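Local coordinates for protein berberine bridge enzyme-like 28 (PDB 5D79) that is a secreted, FAD-dependent oxidoreductase of the berberine bridge enzyme-like family that takes part in the adaptation of Arabidopsis to salt stress, at residues T43-T51 with V79-D89. Sequence-based numbering, arbitrary orientation.
Sequences TVEPKVIHT and VSIITPVKASD
The His50 imidazole turns an edge to Ile81 and Thr83, with Ile81 O and Thr83 OG1 near the ring plane. His50 CD2 comes within 3.3 Å of Ile81 O. His50 NE2 makes a weak hydrogen bond to Thr83 OG1 at 3.5 Å, and the Thr83 methyl CG2 packs beside the same edge. His50 CG stands anti to its own carbonyl carbon (chi1 -41°), which carries the ring along the chain to Thr83. His50 ND1 is weakly hydrogen-bonded to Ser56 O, and each ring nitrogen thus has one weak partner. Strands 49-50 and 80-82 run antiparallel. His50 and Ile81 form a hydrogen-bonded pair, with His50 N to Ile81 O and Ile81 N to His50 O both 2.8 Å. Thr83 N then donates to Val48 O at 2.9 Å. Val48 sets CB against Thr83 O and its CG1 against Val85 CG1. Beyond this, the Lys86 chain bends at its last torsion (chi4 -67°). Lys86 NZ meets Thr43 O at 3.1 Å. Lys86 NZ also takes the syn lone pair of Asp89 OD1 at 3.0 Å. The other oxygen, OD2, takes Val85 N from above the carboxylate plane, and Val44 CG2 rests against CA of Asp89. This pairing makes 49-50 the outermost strand of a four-stranded mixed sheet, in which 80-82 also pairs with 125-129. Backbone hydrogen bonds hold 48-50, while near Thr43 one ammonium group joins a backbone carbonyl to the Asp89 carboxylate, whose negative charge is probably eased by the salt bridge.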
loop_
_atom_site.group_PDB
_atom_site.type_symbol
_atom_site.label_atom_id
_atom_site.label_comp_id
_atom_site.label_asym_id
_atom_site.label_seq_id
_atom_site.Cartn_x
_atom_site.Cartn_y
_atom_site.Cartn_z
ATOM N N THR A 43 1.719 33.192 6.066
ATOM C CA THR A 43 2.621 32.820 7.150
ATOM C C THR A 43 2.304 31.426 7.692
ATOM O O THR A 43 1.135 31.075 7.881
ATOM C CB THR A 43 2.558 33.854 8.298
ATOM O OG1 THR A 43 3.221 35.059 7.888
ATOM C CG2 THR A 43 3.227 33.327 9.560
ATOM N N VAL A 44 3.349 30.628 7.915
ATOM C CA VAL A 44 3.210 29.328 8.574
ATOM C C VAL A 44 2.831 29.478 10.052
ATOM O O VAL A 44 3.563 30.095 10.835
ATOM C CB VAL A 44 4.508 28.509 8.482
ATOM C CG1 VAL A 44 4.404 27.255 9.336
ATOM C CG2 VAL A 44 4.796 28.155 7.048
ATOM N N GLU A 45 1.698 28.896 10.432
ATOM C CA GLU A 45 1.141 29.093 11.769
ATOM C C GLU A 45 2.055 28.603 12.895
ATOM O O GLU A 45 2.731 27.590 12.755
ATOM C CB GLU A 45 -0.216 28.393 11.864
ATOM C CG GLU A 45 -1.128 28.944 12.943
ATOM C CD GLU A 45 -2.548 28.476 12.775
ATOM O OE1 GLU A 45 -3.414 28.895 13.573
ATOM O OE2 GLU A 45 -2.793 27.687 11.839
ATOM N N PRO A 46 2.095 29.342 14.011
ATOM C CA PRO A 46 2.813 28.856 15.191
ATOM C C PRO A 46 2.345 27.474 15.650
ATOM O O PRO A 46 3.177 26.597 15.861
ATOM C CB PRO A 46 2.490 29.915 16.248
ATOM C CG PRO A 46 2.305 31.166 15.458
ATOM C CD PRO A 46 1.651 30.740 14.173
ATOM N N LYS A 47 1.034 27.283 15.774
ATOM C CA LYS A 47 0.479 26.080 16.394
ATOM C C LYS A 47 0.353 24.878 15.452
ATOM O O LYS A 47 -0.415 23.949 15.714
ATOM C CB LYS A 47 -0.890 26.402 17.005
ATOM C CG LYS A 47 -1.819 27.208 16.104
ATOM C CD LYS A 47 -2.975 27.831 16.897
ATOM C CE LYS A 47 -2.510 28.977 17.802
ATOM N NZ LYS A 47 -3.624 29.548 18.620
ATOM N N VAL A 48 1.108 24.895 14.360
ATOM C CA VAL A 48 1.206 23.729 13.485
ATOM C C VAL A 48 2.675 23.301 13.378
ATOM O O VAL A 48 3.049 22.503 12.521
ATOM C CB VAL A 48 0.612 24.005 12.082
ATOM C CG1 VAL A 48 -0.838 24.499 12.200
ATOM C CG2 VAL A 48 1.474 24.998 11.305
ATOM N N ILE A 49 3.492 23.843 14.275
ATOM C CA ILE A 49 4.902 23.503 14.380
ATOM C C ILE A 49 5.186 22.906 15.756
ATOM O O ILE A 49 5.172 23.619 16.765
ATOM C CB ILE A 49 5.779 24.740 14.166
ATOM C CG1 ILE A 49 5.393 25.439 12.858
ATOM C CG2 ILE A 49 7.261 24.370 14.214
ATOM C CD1 ILE A 49 6.125 26.746 12.602
ATOM N N HIS A 50 5.446 21.602 15.799
ATOM C CA HIS A 50 5.615 20.882 17.064
ATOM C C HIS A 50 7.053 20.406 17.293
ATOM O O HIS A 50 7.673 19.823 16.409
ATOM C CB HIS A 50 4.675 19.666 17.119
ATOM C CG HIS A 50 3.298 19.927 16.591
ATOM N ND1 HIS A 50 2.215 20.160 17.411
ATOM C CD2 HIS A 50 2.821 19.968 15.322
ATOM C CE1 HIS A 50 1.135 20.346 16.672
ATOM N NE2 HIS A 50 1.477 20.236 15.400
ATOM N N THR A 51 7.577 20.632 18.492
ATOM C CA THR A 51 8.841 20.011 18.875
ATOM C C THR A 51 8.718 19.347 20.250
ATOM O O THR A 51 7.657 19.378 20.864
ATOM C CB THR A 51 9.970 21.027 18.865
ATOM O OG1 THR A 51 11.059 20.538 19.654
ATOM C CG2 THR A 51 9.471 22.325 19.434
ATOM N N VAL A 79 13.095 15.844 15.351
ATOM C CA VAL A 79 13.335 16.995 16.208
ATOM C C VAL A 79 12.198 18.019 16.010
ATOM O O VAL A 79 12.042 18.973 16.789
ATOM C CB VAL A 79 14.732 17.594 15.917
ATOM C CG1 VAL A 79 14.760 18.236 14.543
ATOM C CG2 VAL A 79 15.159 18.553 17.004
ATOM N N SER A 80 11.381 17.787 14.980
ATOM C CA SER A 80 10.170 18.580 14.760
ATOM C C SER A 80 9.138 17.877 13.854
ATOM O O SER A 80 9.493 17.103 12.955
ATOM C CB SER A 80 10.528 19.963 14.180
ATOM O OG SER A 80 11.306 19.873 12.999
ATOM N N ILE A 81 7.860 18.143 14.132
ATOM C CA ILE A 81 6.753 17.733 13.276
ATOM C C ILE A 81 5.959 18.961 12.872
ATOM O O ILE A 81 5.645 19.796 13.701
ATOM C CB ILE A 81 5.811 16.737 13.980
ATOM C CG1 ILE A 81 6.578 15.489 14.423
ATOM C CG2 ILE A 81 4.635 16.365 13.079
ATOM C CD1 ILE A 81 5.805 14.616 15.388
ATOM N N ILE A 82 5.639 19.075 11.594
ATOM C CA ILE A 82 4.813 20.171 11.114
ATOM C C ILE A 82 3.523 19.599 10.512
ATOM O O ILE A 82 3.563 18.699 9.665
ATOM C CB ILE A 82 5.563 21.041 10.066
ATOM C CG1 ILE A 82 6.936 21.482 10.592
ATOM C CG2 ILE A 82 4.743 22.256 9.687
ATOM C CD1 ILE A 82 8.100 20.568 10.186
ATOM N N THR A 83 2.381 20.098 10.982
ATOM C CA THR A 83 1.078 19.695 10.449
ATOM C C THR A 83 0.488 20.847 9.636
ATOM O O THR A 83 -0.332 21.612 10.144
ATOM C CB THR A 83 0.065 19.261 11.577
ATOM O OG1 THR A 83 -0.295 20.377 12.409
ATOM C CG2 THR A 83 0.648 18.154 12.442
ATOM N N PRO A 84 0.905 20.969 8.363
ATOM C CA PRO A 84 0.465 22.060 7.481
ATOM C C PRO A 84 -1.057 22.126 7.330
ATOM O O PRO A 84 -1.719 21.094 7.429
ATOM C CB PRO A 84 1.130 21.712 6.144
ATOM C CG PRO A 84 1.386 20.221 6.225
ATOM C CD PRO A 84 1.728 19.979 7.646
ATOM N N VAL A 85 -1.600 23.320 7.100
ATOM C CA VAL A 85 -3.039 23.478 6.899
ATOM C C VAL A 85 -3.358 24.100 5.538
ATOM O O VAL A 85 -4.503 24.066 5.084
ATOM C CB VAL A 85 -3.680 24.332 8.011
ATOM C CG1 VAL A 85 -3.526 23.643 9.369
ATOM C CG2 VAL A 85 -3.084 25.737 8.028
ATOM N N LYS A 86 -2.346 24.663 4.890
ATOM C CA LYS A 86 -2.503 25.179 3.538
ATOM C C LYS A 86 -1.265 24.804 2.748
ATOM O O LYS A 86 -0.227 24.504 3.331
ATOM C CB LYS A 86 -2.725 26.697 3.540
ATOM C CG LYS A 86 -1.699 27.476 4.328
ATOM C CD LYS A 86 -2.144 28.905 4.580
ATOM C CE LYS A 86 -1.143 29.664 5.457
ATOM N NZ LYS A 86 -1.053 29.143 6.859
ATOM N N ALA A 87 -1.379 24.802 1.424
ATOM C CA ALA A 87 -0.264 24.409 0.567
ATOM C C ALA A 87 0.992 25.215 0.863
ATOM O O ALA A 87 2.088 24.662 0.892
ATOM C CB ALA A 87 -0.639 24.559 -0.892
ATOM N N SER A 88 0.820 26.514 1.099
ATOM C CA SER A 88 1.945 27.427 1.293
ATOM C C SER A 88 2.861 26.983 2.432
ATOM O O SER A 88 4.070 27.221 2.390
ATOM C CB SER A 88 1.444 28.849 1.560
ATOM O OG SER A 88 0.943 28.983 2.886
ATOM N N ASP A 89 2.272 26.348 3.446
ATOM C CA ASP A 89 3.027 25.817 4.580
ATOM C C ASP A 89 4.039 24.773 4.143
ATOM O O ASP A 89 5.182 24.776 4.612
ATOM C CB ASP A 89 2.096 25.192 5.613
ATOM C CG ASP A 89 1.172 26.196 6.240
ATOM O OD1 ASP A 89 1.166 27.361 5.779
ATOM O OD2 ASP A 89 0.447 25.816 7.189
#